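Local coordinates for protein ornithine cyclodeaminase (Methanococcus maripaludis S2, PDB 3C2Q) that catalyses the NAD(+)-dependent conversion of L-ornithine to L-proline with release of ammonia, at residues N47-A52 with T65-K70; Y206-I211 with G251-V256; K266-V271 with G290-S295. All coordinates share one frame; numbering follows the deposited sequence.

Contact 1. Residues N47-A52 with T65-K70; sequences NPKMDA and TKVIRK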
loop_
_atom_site.group_PDB
_atom_site.type_symbol
_atom_site.label_atom_id
_atom_site.label_comp_id
_atom_site.label_asym_id
_atom_site.label_seq_id
_atom_site.Cartn_x
_atom_site.Cartn_y
_atom_site.Cartn_z
ATOM N N ASN B 47 -15.120 9.810 31.502
ATOM C CA ASN B 47 -14.418 8.807 30.671
ATOM C C ASN B 47 -14.909 8.764 29.210
ATOM O O ASN B 47 -15.328 7.706 28.738
ATOM C CB ASN B 47 -14.528 7.398 31.300
ATOM C CG ASN B 47 -14.051 7.347 32.751
ATOM O OD1 ASN B 47 -13.028 7.935 33.114
ATOM N ND2 ASN B 47 -14.788 6.612 33.583
ATOM N N PRO B 48 -14.841 9.898 28.498
ATOM C CA PRO B 48 -15.361 9.951 27.141
ATOM C C PRO B 48 -14.726 8.835 26.276
ATOM O O PRO B 48 -13.540 8.574 26.426
ATOM C CB PRO B 48 -14.973 11.344 26.649
ATOM C CG PRO B 48 -14.069 11.928 27.651
ATOM C CD PRO B 48 -14.278 11.192 28.935
ATOM N N LYS B 49 -15.536 8.181 25.436
ATOM C CA LYS B 49 -15.141 6.989 24.659
ATOM C C LYS B 49 -16.293 6.749 23.701
ATOM O O LYS B 49 -17.447 6.848 24.113
ATOM C CB LYS B 49 -14.956 5.783 25.591
ATOM C CG LYS B 49 -14.554 4.436 24.919
ATOM C CD LYS B 49 -15.675 3.393 24.995
ATOM C CE LYS B 49 -15.352 2.088 24.268
ATOM N NZ LYS B 49 -15.367 2.240 22.772
HETATM N N MSE B 50 -15.994 6.428 22.432
HETATM C CA MSE B 50 -17.010 6.333 21.379
HETATM C C MSE B 50 -17.818 5.045 21.454
HETATM O O MSE B 50 -17.378 4.063 22.074
HETATM C CB MSE B 50 -16.316 6.399 19.998
HETATM C CG MSE B 50 -15.548 5.133 19.668
HETATM SE SE MSE B 50 -14.810 5.258 17.819
HETATM C CE MSE B 50 -13.403 6.576 18.172
ATOM N N ASP B 51 -18.961 5.009 20.761
ATOM C CA ASP B 51 -19.696 3.752 20.565
ATOM C C ASP B 51 -20.082 3.108 21.903
ATOM O O ASP B 51 -20.089 1.876 22.061
ATOM C CB ASP B 51 -18.861 2.763 19.698
ATOM C CG ASP B 51 -18.632 3.267 18.288
ATOM O OD1 ASP B 51 -19.349 4.192 17.812
ATOM O OD2 ASP B 51 -17.728 2.710 17.616
ATOM N N ALA B 52 -20.382 3.963 22.876
ATOM C CA ALA B 52 -20.812 3.520 24.187
ATOM C C ALA B 52 -22.064 4.325 24.613
ATOM O O ALA B 52 -22.633 5.090 23.833
ATOM C CB ALA B 52 -19.675 3.674 25.207
ATOM N N THR B 65 -19.549 7.081 30.972
ATOM C CA THR B 65 -19.635 6.445 29.663
ATOM C C THR B 65 -19.380 4.963 29.900
ATOM O O THR B 65 -18.255 4.577 30.288
ATOM C CB THR B 65 -18.533 7.000 28.690
ATOM O OG1 THR B 65 -18.601 8.423 28.616
ATOM C CG2 THR B 65 -18.703 6.415 27.266
ATOM N N LYS B 66 -20.410 4.146 29.665
ATOM C CA LYS B 66 -20.346 2.699 29.849
ATOM C C LYS B 66 -20.495 1.982 28.516
ATOM O O LYS B 66 -21.357 2.317 27.711
ATOM C CB LYS B 66 -21.494 2.192 30.747
ATOM C CG LYS B 66 -21.383 2.491 32.233
ATOM C CD LYS B 66 -22.312 1.501 32.943
ATOM C CE LYS B 66 -22.358 1.669 34.463
ATOM N NZ LYS B 66 -23.274 0.589 35.048
ATOM N N VAL B 67 -19.679 0.963 28.307
ATOM C CA VAL B 67 -19.870 0.095 27.159
ATOM C C VAL B 67 -21.140 -0.711 27.425
ATOM O O VAL B 67 -21.476 -0.959 28.589
ATOM C CB VAL B 67 -18.656 -0.822 26.900
ATOM C CG1 VAL B 67 -17.437 0.053 26.543
ATOM C CG2 VAL B 67 -18.306 -1.667 28.128
ATOM N N ILE B 68 -21.810 -1.105 26.347
ATOM C CA ILE B 68 -23.087 -1.776 26.420
ATOM C C ILE B 68 -23.039 -3.049 27.281
ATOM O O ILE B 68 -23.972 -3.311 28.013
ATOM C CB ILE B 68 -23.708 -2.005 25.003
ATOM C CG1 ILE B 68 -25.117 -2.598 25.111
ATOM C CG2 ILE B 68 -22.796 -2.932 24.144
ATOM C CD1 ILE B 68 -25.875 -2.730 23.765
ATOM N N ARG B 69 -21.953 -3.809 27.242
ATOM C CA ARG B 69 -21.895 -5.017 28.041
ATOM C C ARG B 69 -21.748 -4.769 29.554
ATOM O O ARG B 69 -21.894 -5.699 30.351
ATOM C CB ARG B 69 -20.807 -5.964 27.538
ATOM C CG ARG B 69 -19.458 -5.649 28.051
ATOM C CD ARG B 69 -18.413 -6.603 27.523
ATOM N NE ARG B 69 -17.332 -5.746 27.088
ATOM C CZ ARG B 69 -16.347 -5.347 27.869
ATOM N NH1 ARG B 69 -16.237 -5.827 29.113
ATOM N NH2 ARG B 69 -15.441 -4.511 27.382
ATOM N N LYS B 70 -21.441 -3.538 29.955
ATOM C CA LYS B 70 -21.417 -3.218 31.381
ATOM C C LYS B 70 -22.692 -2.520 31.876
ATOM O O LYS B 70 -22.816 -2.259 33.069
ATOM C CB LYS B 70 -20.187 -2.402 31.749
ATOM C CG LYS B 70 -18.891 -3.243 31.751
ATOM C CD LYS B 70 -17.726 -2.390 32.180
ATOM C CE LYS B 70 -16.388 -3.051 31.899
ATOM N NZ LYS B 70 -16.210 -4.283 32.691
HETATM O O HOH W 1 -16.878 4.793 32.641
HETATM O O HOH W 2 -20.798 -0.150 23.822
#
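Lys49 and Thr65 meet where the loop after strand 41-46 passes strand 62-66. Lys49 runs from a CB 4.2 Å from Thr65 CG2 to a CD and CE beside Val67, with CE 3.7 Å from Val67 CG1. Its chain bends at chi2 (-112°) and again at chi4, and the second bend turns NZ back to its own loop, where it donates to Met50 O at 2.8 Å with a C=O...N angle of 153°. NZ also bonds to Asn291 O, in the last turn of helix 283-292. Cutting Lys49 back to alanine removes the amine that Met50 O and Asn291 O share and would probably open a gap beside Val67 CG1.

Thr65 turns its methyl to Ala52, CG2 lying 3.6 Å from Ala52 CB and 3.4 Å from Lys49 O, while its OG1 bonds to Ala46 O. Ala52 CB also sits against the backbone, 3.3 Å from Lys66 O. Water 1 bridges Asn47 ND2 and Thr65 O, and water 2 joins Asp51 O to Ile68 N. The contact thus sets methyl and methylene carbons against each other and against carbonyl oxygens, its polar links running indirectly through water and Arg268 NH2, which bonds to Asn47 O and Thr65 O.

Contact 2. Residues Y206-I211 with G251-V256; sequences YAINAI and GPIPDV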
loop_
_atom_site.group_PDB
_atom_site.type_symbol
_atom_site.label_atom_id
_atom_site.label_comp_id
_atom_site.label_asym_id
_atom_site.label_seq_id
_atom_site.Cartn_x
_atom_site.Cartn_y
_atom_site.Cartn_z
ATOM N N TYR B 206 12.369 -20.699 21.771
ATOM C CA TYR B 206 13.290 -20.760 22.920
ATOM C C TYR B 206 13.005 -19.611 23.862
ATOM O O TYR B 206 13.039 -19.784 25.081
ATOM C CB TYR B 206 14.760 -20.709 22.531
ATOM C CG TYR B 206 15.306 -21.867 21.774
ATOM C CD1 TYR B 206 14.691 -23.126 21.809
ATOM C CD2 TYR B 206 16.502 -21.728 21.076
ATOM C CE1 TYR B 206 15.203 -24.176 21.115
ATOM C CE2 TYR B 206 17.052 -22.784 20.385
ATOM C CZ TYR B 206 16.405 -24.008 20.410
ATOM O OH TYR B 206 16.952 -25.046 19.697
ATOM N N ALA B 207 12.707 -18.420 23.319
ATOM C CA ALA B 207 12.427 -17.266 24.178
ATOM C C ALA B 207 11.118 -17.421 24.972
ATOM O O ALA B 207 11.045 -17.085 26.166
ATOM C CB ALA B 207 12.428 -15.926 23.358
ATOM N N ILE B 208 10.088 -17.941 24.313
ATOM C CA ILE B 208 8.809 -18.193 25.004
ATOM C C ILE B 208 9.050 -19.263 26.107
ATOM O O ILE B 208 8.595 -19.103 27.234
ATOM C CB ILE B 208 7.738 -18.677 24.006
ATOM C CG1 ILE B 208 7.337 -17.522 23.049
ATOM C CG2 ILE B 208 6.455 -19.252 24.743
ATOM C CD1 ILE B 208 6.652 -18.013 21.732
ATOM N N ASN B 209 9.757 -20.329 25.749
ATOM C CA ASN B 209 10.053 -21.440 26.702
ATOM C C ASN B 209 10.767 -20.912 27.946
ATOM O O ASN B 209 10.436 -21.268 29.074
ATOM C CB ASN B 209 10.878 -22.521 26.006
ATOM C CG ASN B 209 10.730 -23.876 26.675
ATOM O OD1 ASN B 209 9.646 -24.208 27.149
ATOM N ND2 ASN B 209 11.807 -24.666 26.703
ATOM N N ALA B 210 11.702 -19.996 27.738
ATOM C CA ALA B 210 12.469 -19.396 28.824
ATOM C C ALA B 210 11.603 -18.587 29.775
ATOM O O ALA B 210 11.765 -18.663 31.014
ATOM C CB ALA B 210 13.647 -18.557 28.259
ATOM N N ILE B 211 10.628 -17.854 29.225
ATOM C CA ILE B 211 9.743 -17.064 30.063
ATOM C C ILE B 211 8.725 -17.968 30.776
ATOM O O ILE B 211 8.451 -17.733 31.959
ATOM C CB ILE B 211 9.017 -15.889 29.298
ATOM C CG1 ILE B 211 10.044 -14.953 28.622
ATOM C CG2 ILE B 211 8.111 -15.063 30.245
ATOM C CD1 ILE B 211 11.039 -14.299 29.585
ATOM N N GLY B 251 1.906 -19.886 21.830
ATOM C CA GLY B 251 2.711 -19.846 23.036
ATOM C C GLY B 251 2.647 -18.525 23.757
ATOM O O GLY B 251 3.670 -17.827 23.849
ATOM N N PRO B 252 1.466 -18.168 24.323
ATOM C CA PRO B 252 1.464 -16.880 24.976
ATOM C C PRO B 252 2.259 -17.043 26.261
ATOM O O PRO B 252 2.106 -18.063 26.928
ATOM C CB PRO B 252 -0.019 -16.652 25.323
ATOM C CG PRO B 252 -0.572 -17.999 25.452
ATOM C CD PRO B 252 0.182 -18.873 24.454
ATOM N N ILE B 253 3.049 -16.051 26.624
ATOM C CA ILE B 253 3.752 -16.076 27.903
ATOM C C ILE B 253 2.785 -15.773 29.059
ATOM O O ILE B 253 1.655 -15.303 28.840
ATOM C CB ILE B 253 4.978 -15.114 27.900
ATOM C CG1 ILE B 253 4.541 -13.697 27.497
ATOM C CG2 ILE B 253 6.064 -15.692 26.971
ATOM C CD1 ILE B 253 5.473 -12.580 27.893
ATOM N N PRO B 254 3.195 -16.095 30.298
ATOM C CA PRO B 254 2.205 -15.979 31.372
ATOM C C PRO B 254 1.633 -14.571 31.570
ATOM O O PRO B 254 0.499 -14.448 32.026
ATOM C CB PRO B 254 2.973 -16.481 32.612
ATOM C CG PRO B 254 4.077 -17.392 32.023
ATOM C CD PRO B 254 4.481 -16.656 30.774
ATOM N N ASP B 255 2.373 -13.521 31.211
ATOM C CA ASP B 255 1.886 -12.151 31.381
ATOM C C ASP B 255 0.670 -11.784 30.485
ATOM O O ASP B 255 -0.011 -10.791 30.734
ATOM C CB ASP B 255 3.004 -11.122 31.112
ATOM C CG ASP B 255 4.244 -11.317 32.004
ATOM O OD1 ASP B 255 4.613 -10.354 32.723
ATOM O OD2 ASP B 255 4.856 -12.397 31.942
ATOM N N VAL B 256 0.416 -12.578 29.446
ATOM C CA VAL B 256 -0.593 -12.245 28.437
ATOM C C VAL B 256 -2.004 -12.442 29.007
ATOM O O VAL B 256 -2.272 -13.471 29.654
ATOM C CB VAL B 256 -0.356 -13.108 27.168
ATOM C CG1 VAL B 256 -1.587 -13.101 26.226
ATOM C CG2 VAL B 256 0.908 -12.579 26.421
#
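Ile208 and Ile211, one helical turn apart on helix 203-214, face the loop of Gly251 to Pro254, and two kinds of contact join them to it.

The first is apolar contact between branched side chains. Ile253 CG2 is the common point: it approaches Ile211 CB at 3.8 Å and Ile208 CG2 at 4.2 Å, so one methyl bears on both helix residues. The first torsion of Ile253 (54°) puts CG1 between the backbone N and the carbonyl carbon and leaves CG2 beside the N, from where it reaches the helix. The side chains of Ile211 and Ile253 cross at a slant. Ile211 CG2 also touches the ring of Pro254, 4.0 Å from its CD.

The second kind is side chain against backbone. Ile208 CG2 lies 3.3 Å from Gly251 O, and its CD1 also comes within 3.7 Å of that oxygen. A side chain at Gly251 would point toward the helix, and its CB would stand very close to Ile208 CG2, so the glycine permits this approach.

Polar bonds hold the loop's own shape: Val256 N bonds to Ile253 O at 3.1 Å within a type I beta turn, and from outside it Asn171, an NAD(+)-binding residue by similarity, receives Ile253 N on OD1 and gives ND2 to Gly251 O.

In the Rossmann-fold region, this loop connects strand 241-244 to helix 260-271; Ile253 packs on Leu243 of that strand, on Thr175 of helix 171-183 and on Ile217 of helix 217-222, which also touches Ile211.

Contact 3. Residues K266-V271 with G290-S295; sequences KMRTTV and GNLMPS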
loop_
_atom_site.group_PDB
_atom_site.type_symbol
_atom_site.label_atom_id
_atom_site.label_comp_id
_atom_site.label_asym_id
_atom_site.label_seq_id
_atom_site.Cartn_x
_atom_site.Cartn_y
_atom_site.Cartn_z
ATOM N N LYS B 266 -8.708 -3.199 30.823
ATOM C CA LYS B 266 -7.415 -2.783 31.371
ATOM C C LYS B 266 -6.714 -1.739 30.483
ATOM O O LYS B 266 -6.139 -0.778 30.975
ATOM C CB LYS B 266 -6.508 -3.996 31.604
ATOM C CG LYS B 266 -5.293 -3.655 32.499
ATOM C CD LYS B 266 -4.740 -4.899 33.170
ATOM C CE LYS B 266 -3.741 -4.543 34.290
ATOM N NZ LYS B 266 -2.938 -5.780 34.587
HETATM N N MSE B 267 -6.784 -1.932 29.160
HETATM C CA MSE B 267 -6.248 -0.947 28.215
HETATM C C MSE B 267 -6.932 0.397 28.347
HETATM O O MSE B 267 -6.284 1.451 28.304
HETATM C CB MSE B 267 -6.411 -1.474 26.779
HETATM C CG MSE B 267 -5.478 -2.633 26.481
HETATM SE SE MSE B 267 -5.937 -3.492 24.746
HETATM C CE MSE B 267 -5.511 -1.959 23.580
ATOM N N ARG B 268 -8.253 0.373 28.511
ATOM C CA ARG B 268 -8.993 1.628 28.612
ATOM C C ARG B 268 -8.549 2.461 29.808
ATOM O O ARG B 268 -8.254 3.640 29.674
ATOM C CB ARG B 268 -10.500 1.377 28.668
ATOM C CG ARG B 268 -11.307 2.668 28.745
ATOM C CD ARG B 268 -12.811 2.416 28.674
ATOM N NE ARG B 268 -13.584 3.667 28.717
ATOM C CZ ARG B 268 -14.890 3.718 29.001
ATOM N NH1 ARG B 268 -15.563 2.604 29.284
ATOM N NH2 ARG B 268 -15.514 4.881 29.020
ATOM N N THR B 269 -8.476 1.839 30.976
ATOM C CA THR B 269 -8.100 2.559 32.188
ATOM C C THR B 269 -6.638 3.000 32.110
ATOM O O THR B 269 -6.276 4.061 32.620
ATOM C CB THR B 269 -8.358 1.696 33.445
ATOM O OG1 THR B 269 -7.491 0.576 33.423
ATOM C CG2 THR B 269 -9.764 1.169 33.464
ATOM N N THR B 270 -5.813 2.212 31.421
ATOM C CA THR B 270 -4.394 2.558 31.217
ATOM C C THR B 270 -4.187 3.809 30.350
ATOM O O THR B 270 -3.350 4.633 30.666
ATOM C CB THR B 270 -3.586 1.353 30.654
ATOM O OG1 THR B 270 -3.762 0.208 31.499
ATOM C CG2 THR B 270 -2.112 1.650 30.607
ATOM N N VAL B 271 -4.944 3.962 29.258
ATOM C CA VAL B 271 -4.733 5.090 28.338
ATOM C C VAL B 271 -5.501 6.350 28.668
ATOM O O VAL B 271 -5.088 7.451 28.295
ATOM C CB VAL B 271 -5.085 4.730 26.861
ATOM C CG1 VAL B 271 -4.277 3.570 26.425
ATOM C CG2 VAL B 271 -6.586 4.417 26.691
ATOM N N GLY B 290 -7.474 3.421 19.889
ATOM C CA GLY B 290 -8.201 4.599 19.489
ATOM C C GLY B 290 -9.680 4.513 19.873
ATOM O O GLY B 290 -10.293 5.516 20.287
ATOM N N ASN B 291 -10.254 3.318 19.730
ATOM C CA ASN B 291 -11.669 3.080 20.096
ATOM C C ASN B 291 -11.951 3.378 21.582
ATOM O O ASN B 291 -13.094 3.677 21.956
ATOM C CB ASN B 291 -12.037 1.636 19.823
ATOM C CG ASN B 291 -12.256 1.326 18.326
ATOM O OD1 ASN B 291 -12.258 2.224 17.420
ATOM N ND2 ASN B 291 -12.458 0.025 18.054
ATOM N N LEU B 292 -10.905 3.323 22.411
ATOM C CA LEU B 292 -11.004 3.506 23.860
ATOM C C LEU B 292 -10.652 4.901 24.324
ATOM O O LEU B 292 -10.796 5.210 25.509
ATOM C CB LEU B 292 -10.055 2.538 24.580
ATOM C CG LEU B 292 -10.293 1.073 24.284
ATOM C CD1 LEU B 292 -9.215 0.221 24.947
ATOM C CD2 LEU B 292 -11.725 0.672 24.741
HETATM N N MSE B 293 -10.196 5.743 23.405
HETATM C CA MSE B 293 -9.617 7.045 23.764
HETATM C C MSE B 293 -10.514 8.236 23.499
HETATM O O MSE B 293 -11.150 8.306 22.456
HETATM C CB MSE B 293 -8.342 7.266 22.931
HETATM C CG MSE B 293 -7.152 6.445 23.397
HETATM SE SE MSE B 293 -5.735 6.701 22.001
HETATM C CE MSE B 293 -5.527 8.626 22.186
ATOM N N PRO B 294 -10.515 9.222 24.406
ATOM C CA PRO B 294 -11.171 10.486 24.087
ATOM C C PRO B 294 -10.329 11.308 23.096
ATOM O O PRO B 294 -9.108 11.104 23.004
ATOM C CB PRO B 294 -11.238 11.195 25.452
ATOM C CG PRO B 294 -10.130 10.677 26.207
ATOM C CD PRO B 294 -9.944 9.233 25.767
ATOM N N SER B 295 -10.976 12.209 22.372
ATOM C CA SER B 295 -10.316 12.984 21.314
ATOM C C SER B 295 -9.275 14.003 21.797
ATOM O O SER B 295 -8.464 14.488 20.985
ATOM C CB SER B 295 -11.366 13.718 20.480
ATOM O OG SER B 295 -12.117 14.596 21.321
HETATM O O HOH W 3 -12.136 5.791 27.897
#
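Leu292, in the last turn of helix 283-292, packs on Met267 and Arg268 of helix 260-271, joining two helices of the Rossmann fold. With chi1 at -58°, its CG lies beside its own backbone N, and both methyls come up to Arg268 CB from the same side, CD1 at 4.1 Å and CD2 at 4.2 Å. CD1 lies closer still to the helix backbone, 3.7 Å from Arg268 N, and meets Met267 CB at 3.8 Å. The leucine therefore touches the base of the Met267 side chain, a selenomethionine that also packs on His285, Ala288 and Thr289 of helix 283-292; His285 binds NAD(+) by similarity.

One turn further on, Val271 faces Met293, also a selenomethionine. The two side chains cross at about a right angle, and Val271 CG2 stands 3.9 Å from Met293 CG. These contacts are apolar, consistent with the burial of Met267, Val271, Leu292 and Met293.

Arg268 takes a different course. Its chain is extended from CG to NE, with CG anti to the backbone N (chi1 -179°), and it carries the guanidinium past Leu292 to Asn47 O and Thr65 O, both of which bond to NH2. At its edge, in the guanidinium plane, water 3 accepts from Arg268 NE at 2.7 Å and donates to Leu292 O at 2.8 Å.

In the fold
The three contacts follow one another along the chain without overlap. Contact 1 lies beside the mixed sheet, between the loop after strand 41-46 and strand 62-66 with the chain that follows it, whereas contacts 2 and 3 lie in the Rossmann-fold region around the six-stranded parallel sheet. Contacts 1 and 3 have centres about 11 Å apart and touch directly, so they mark a junction between the two regions. Contact 2 is remote, its centre about 33 Å from that of contact 1 and 26 Å from that of contact 3, yet its loop leads into helix 260-271. All three touch the second subunit; Ile68 and Arg69 of contact 1 pack on its Asn209 and Pro252, residues of its contact 2.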